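Sialidase B (Streptococcus pneumoniae serotype 4, PDB 4XJW) cleaves alpha-(2->3)-, alpha-(2->6)- and alpha-(2->8)-linked terminal sialic acids from oligosaccharides, glycoproteins and glycolipids as a family 33 glycoside hydrolase. Local coordinates at residues A40-L52 with Y161-F173. The protein carries 1 engineered substitution. Sequence-based numbering, arbitrary orientation.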
loop_
_atom_site.group_PDB
_atom_site.type_symbol
_atom_site.label_atom_id
_atom_site.label_comp_id
_atom_site.label_asym_id
_atom_site.label_seq_id
_atom_site.Cartn_x
_atom_site.Cartn_y
_atom_site.Cartn_z
ATOM N N ALA A 40 9.113 20.839 -9.564
ATOM C CA ALA A 40 9.592 20.241 -10.802
ATOM C C ALA A 40 8.463 19.443 -11.419
ATOM O O ALA A 40 8.294 18.259 -11.123
ATOM C CB ALA A 40 10.800 19.335 -10.540
ATOM N N ASP A 41 7.688 20.093 -12.278
ATOM C CA ASP A 41 6.552 19.432 -12.901
ATOM C C ASP A 41 6.861 18.973 -14.322
ATOM O O ASP A 41 6.061 18.269 -14.941
ATOM C CB ASP A 41 5.303 20.316 -12.858
ATOM C CG ASP A 41 5.488 21.638 -13.579
ATOM O OD1 ASP A 41 6.645 22.060 -13.775
ATOM O OD2 ASP A 41 4.463 22.261 -13.932
ATOM N N LYS A 42 8.026 19.371 -14.830
ATOM C CA LYS A 42 8.530 18.870 -16.107
ATOM C C LYS A 42 10.024 18.558 -16.012
ATOM O O LYS A 42 10.831 19.105 -16.774
ATOM C CB LYS A 42 8.287 19.885 -17.227
ATOM C CG LYS A 42 6.863 20.408 -17.302
ATOM C CD LYS A 42 6.574 21.041 -18.654
ATOM C CE LYS A 42 5.298 21.868 -18.628
ATOM N NZ LYS A 42 5.273 22.857 -19.748
ATOM N N PRO A 43 10.405 17.661 -15.083
ATOM C CA PRO A 43 11.835 17.408 -14.865
ATOM C C PRO A 43 12.498 16.675 -16.026
ATOM O O PRO A 43 11.841 15.925 -16.743
ATOM C CB PRO A 43 11.834 16.483 -13.652
ATOM C CG PRO A 43 10.515 15.746 -13.755
ATOM C CD PRO A 43 9.558 16.804 -14.227
ATOM N N ASN A 44 13.798 16.887 -16.192
ATOM C CA ASN A 44 14.587 16.070 -17.109
ATOM C C ASN A 44 14.753 14.677 -16.495
ATOM O O ASN A 44 14.437 14.491 -15.315
ATOM C CB ASN A 44 15.950 16.725 -17.370
ATOM C CG ASN A 44 15.829 18.094 -18.026
ATOM O OD1 ASN A 44 15.021 18.292 -18.929
ATOM N ND2 ASN A 44 16.627 19.050 -17.557
ATOM N N SER A 45 15.231 13.698 -17.265
ATOM C CA SER A 45 15.293 12.321 -16.765
ATOM C C SER A 45 16.159 12.179 -15.502
ATOM O O SER A 45 15.805 11.436 -14.581
ATOM C CB SER A 45 15.750 11.347 -17.859
ATOM O OG SER A 45 17.023 11.696 -18.353
ATOM N N LEU A 46 17.270 12.911 -15.467
ATOM C CA LEU A 46 18.159 12.974 -14.306
ATOM C C LEU A 46 18.670 14.402 -14.191
ATOM O O LEU A 46 19.234 14.936 -15.148
ATOM C CB LEU A 46 19.346 12.015 -14.453
ATOM C CG LEU A 46 20.445 12.178 -13.394
ATOM C CD1 LEU A 46 19.943 11.811 -12.006
ATOM C CD2 LEU A 46 21.683 11.367 -13.723
ATOM N N GLN A 47 18.462 15.028 -13.035
ATOM C CA GLN A 47 18.884 16.409 -12.847
ATOM C C GLN A 47 19.321 16.701 -11.421
ATOM O O GLN A 47 18.720 16.201 -10.466
ATOM C CB GLN A 47 17.773 17.379 -13.255
ATOM C CG GLN A 47 16.428 17.181 -12.546
ATOM C CD GLN A 47 15.352 18.106 -13.089
ATOM O OE1 GLN A 47 15.340 18.438 -14.281
ATOM N NE2 GLN A 47 14.453 18.542 -12.220
ATOM N N ALA A 48 20.385 17.497 -11.292
ATOM C CA ALA A 48 20.864 17.941 -9.987
ATOM C C ALA A 48 20.138 19.210 -9.567
ATOM O O ALA A 48 19.993 20.147 -10.362
ATOM C CB ALA A 48 22.383 18.177 -10.017
ATOM N N LEU A 49 19.672 19.242 -8.322
ATOM C CA LEU A 49 19.046 20.435 -7.789
ATOM C C LEU A 49 20.100 21.341 -7.149
ATOM O O LEU A 49 20.031 22.570 -7.255
ATOM C CB LEU A 49 17.971 20.052 -6.769
ATOM C CG LEU A 49 16.826 19.227 -7.363
ATOM C CD1 LEU A 49 15.845 18.773 -6.294
ATOM C CD2 LEU A 49 16.105 20.002 -8.459
ATOM N N PHE A 50 21.083 20.724 -6.503
ATOM C CA PHE A 50 22.114 21.437 -5.760
ATOM C C PHE A 50 23.408 20.670 -5.898
ATOM O O PHE A 50 23.415 19.440 -5.808
ATOM C CB PHE A 50 21.709 21.547 -4.280
ATOM C CG PHE A 50 22.792 22.080 -3.379
ATOM C CD1 PHE A 50 22.981 23.448 -3.229
ATOM C CD2 PHE A 50 23.610 21.210 -2.668
ATOM C CE1 PHE A 50 23.975 23.939 -2.390
ATOM C CE2 PHE A 50 24.602 21.693 -1.825
ATOM C CZ PHE A 50 24.784 23.059 -1.688
ATOM N N GLY A 51 24.498 21.398 -6.130
ATOM C CA GLY A 51 25.815 20.800 -6.243
ATOM C C GLY A 51 26.883 21.598 -5.514
ATOM O O GLY A 51 26.853 22.835 -5.482
ATOM N N LEU A 52 27.807 20.877 -4.891
ATOM C CA LEU A 52 29.019 21.455 -4.326
ATOM C C LEU A 52 30.171 20.675 -4.929
ATOM O O LEU A 52 30.292 19.470 -4.686
ATOM C CB LEU A 52 29.062 21.272 -2.813
ATOM C CG LEU A 52 28.156 22.125 -1.938
ATOM C CD1 LEU A 52 28.198 21.601 -0.515
ATOM C CD2 LEU A 52 28.595 23.578 -1.989
ATOM N N TYR A 161 24.079 17.321 -15.420
ATOM C CA TYR A 161 22.788 17.086 -14.767
ATOM C C TYR A 161 21.913 18.340 -14.706
ATOM O O TYR A 161 21.311 18.646 -13.671
ATOM C CB TYR A 161 23.005 16.511 -13.361
ATOM C CG TYR A 161 24.021 15.397 -13.327
ATOM C CD1 TYR A 161 23.898 14.300 -14.170
ATOM C CD2 TYR A 161 25.113 15.448 -12.466
ATOM C CE1 TYR A 161 24.819 13.278 -14.156
ATOM C CE2 TYR A 161 26.051 14.428 -12.448
ATOM C CZ TYR A 161 25.899 13.351 -13.295
ATOM O OH TYR A 161 26.816 12.327 -13.293
ATOM N N LEU A 162 21.847 19.060 -15.824
ATOM C CA LEU A 162 21.038 20.272 -15.930
ATOM C C LEU A 162 19.583 20.028 -15.538
ATOM O O LEU A 162 18.984 19.024 -15.924
ATOM C CB LEU A 162 21.109 20.846 -17.347
ATOM C CG LEU A 162 22.342 21.678 -17.682
ATOM C CD1 LEU A 162 22.352 21.996 -19.170
ATOM C CD2 LEU A 162 22.355 22.963 -16.860
ATOM N N ALA A 163 19.027 20.962 -14.774
ATOM C CA ALA A 163 17.677 20.809 -14.239
ATOM C C ALA A 163 16.632 21.752 -14.826
ATOM O O ALA A 163 16.925 22.905 -15.160
ATOM C CB ALA A 163 17.708 20.942 -12.732
ATOM N N LYS A 164 15.403 21.244 -14.927
ATOM C CA LYS A 164 14.238 22.055 -15.245
ATOM C C LYS A 164 13.315 22.045 -14.031
ATOM O O LYS A 164 12.872 20.980 -13.611
ATOM C CB LYS A 164 13.502 21.470 -16.446
ATOM C CG LYS A 164 12.264 22.249 -16.862
ATOM C CD LYS A 164 12.607 23.676 -17.267
ATOM C CE LYS A 164 11.417 24.362 -17.921
ATOM N NZ LYS A 164 11.790 25.679 -18.507
ATOM N N GLY A 165 13.020 23.219 -13.482
ATOM C CA GLY A 165 12.210 23.326 -12.286
ATOM C C GLY A 165 12.465 24.663 -11.636
ATOM O O GLY A 165 12.950 25.581 -12.293
ATOM N N SER A 166 12.143 24.787 -10.354
ATOM C CA SER A 166 12.432 26.020 -9.647
ATOM C C SER A 166 12.719 25.751 -8.183
ATOM O O SER A 166 12.138 24.852 -7.578
ATOM C CB SER A 166 11.286 27.026 -9.784
ATOM O OG SER A 166 10.111 26.566 -9.148
ATOM N N ILE A 167 13.633 26.526 -7.621
ATOM C CA ILE A 167 13.909 26.455 -6.199
ATOM C C ILE A 167 13.349 27.713 -5.548
ATOM O O ILE A 167 13.926 28.794 -5.668
ATOM C CB ILE A 167 15.408 26.317 -5.927
ATOM C CG1 ILE A 167 15.941 25.032 -6.551
ATOM C CG2 ILE A 167 15.701 26.350 -4.429
ATOM C CD1 ILE A 167 17.422 24.872 -6.406
ATOM N N ASP A 168 12.207 27.579 -4.886
ATOM C CA ASP A 168 11.557 28.746 -4.304
ATOM C C ASP A 168 12.283 29.249 -3.056
ATOM O O ASP A 168 12.329 30.452 -2.803
ATOM C CB ASP A 168 10.079 28.474 -4.028
ATOM C CG ASP A 168 9.201 28.760 -5.235
ATOM O OD1 ASP A 168 9.620 29.566 -6.095
ATOM O OD2 ASP A 168 8.094 28.181 -5.318
ATOM N N GLU A 169 12.854 28.324 -2.287
ATOM C CA GLU A 169 13.636 28.654 -1.097
ATOM C C GLU A 169 14.747 27.622 -0.914
ATOM O O GLU A 169 14.521 26.423 -1.084
ATOM C CB GLU A 169 12.757 28.652 0.155
ATOM C CG GLU A 169 11.467 29.457 0.046
ATOM C CD GLU A 169 10.666 29.450 1.330
ATOM O OE1 GLU A 169 11.221 29.033 2.369
ATOM O OE2 GLU A 169 9.487 29.863 1.298
ATOM N N ILE A 170 15.942 28.082 -0.559
ATOM C CA ILE A 170 17.005 27.164 -0.163
ATOM C C ILE A 170 17.822 27.739 0.994
ATOM O O ILE A 170 18.237 28.900 0.959
ATOM C CB ILE A 170 17.917 26.772 -1.344
ATOM C CG1 ILE A 170 19.011 25.813 -0.864
ATOM C CG2 ILE A 170 18.520 28.003 -2.021
ATOM C CD1 ILE A 170 19.885 25.295 -1.964
ATOM N N SER A 171 18.019 26.925 2.030
ATOM C CA SER A 171 18.759 27.342 3.219
ATOM C C SER A 171 19.831 26.309 3.554
ATOM O O SER A 171 19.620 25.113 3.370
ATOM C CB SER A 171 17.810 27.507 4.409
ATOM O OG SER A 171 16.736 28.369 4.098
ATOM N N LEU A 172 20.974 26.773 4.053
ATOM C CA LEU A 172 22.068 25.889 4.456
ATOM C C LEU A 172 22.411 26.208 5.910
ATOM O O LEU A 172 22.503 27.378 6.287
ATOM C CB LEU A 172 23.289 26.127 3.562
ATOM C CG LEU A 172 24.524 25.221 3.433
ATOM C CD1 LEU A 172 25.114 24.778 4.771
ATOM C CD2 LEU A 172 24.244 24.024 2.533
ATOM N N PHE A 173 22.602 25.173 6.720
ATOM C CA PHE A 173 22.978 25.333 8.121
ATOM C C PHE A 173 24.259 24.565 8.425
ATOM O O PHE A 173 24.437 23.444 7.948
ATOM C CB PHE A 173 21.869 24.823 9.041
ATOM C CG PHE A 173 20.514 25.385 8.732
ATOM C CD1 PHE A 173 19.732 24.838 7.723
ATOM C CD2 PHE A 173 20.022 26.469 9.444
ATOM C CE1 PHE A 173 18.481 25.354 7.440
ATOM C CE2 PHE A 173 18.773 26.992 9.162
ATOM C CZ PHE A 173 18.002 26.436 8.156
HETATM O O HOH W 1 10.128 21.106 -14.030
HETATM O O HOH W 2 19.869 16.686 -17.215
#
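Phe-50 and Ile-170 meet between two facing sheets, their side chains crossing at about a right angle with CD1 of Phe-50 3.8 Å from CD1 of Ile-170. Leu-172 lies more loosely against the far end of the ring, and Leu-150 of strand 147-150 touches both Phe-50 and Ile-170. Ile-167 continues this buried layer, its CD1 coming up against the backbone O of Leu-49. Farther from this centre, the methyl of Ala-163 packs on CB of Gln-47 (3.6 Å). The more exposed Leu-46 runs alongside Tyr-161, with Leu-46 CD2 3.7 Å from Tyr-161 CE1.

One backbone bond, from Ala-48 N to Tyr-161 O (2.8 Å), joins the two segments here; beyond it the amide of Gln-47 takes over. With CG set between its backbone N and carbonyl carbon (chi1 56°) and the chain extended beyond, Gln-47 runs along 163-164 and engages both backbone polar groups of Lys-164: OE1 accepts from Lys-164 N (2.9 Å, nearly straight at 169°), while NE2 donates to Lys-164 O at 3.2 Å. Asn-44 N reaches the same OE1 from the opposite face of the amide, so two donors grip this oxygen and restrain the group's rotation. Asn-44 ND2 donates to Leu-162 O (2.9 Å) and is also hydrogen-bonded to Asn-14. One water links Leu-46 O to Leu-162 O, another Lys-42 N to Lys-164 O, and Lys-164 NZ is hydrogen-bonded to Asn-13.

Strands 46-53 and 166-173 belong to the two opposed antiparallel sheets of a concanavalin-like beta sandwich, the N-terminal lectin-like domain, joined by an apolar interior, with the Gln-47 amide tying strand 46-53 to the backbone leading into strand 166-173.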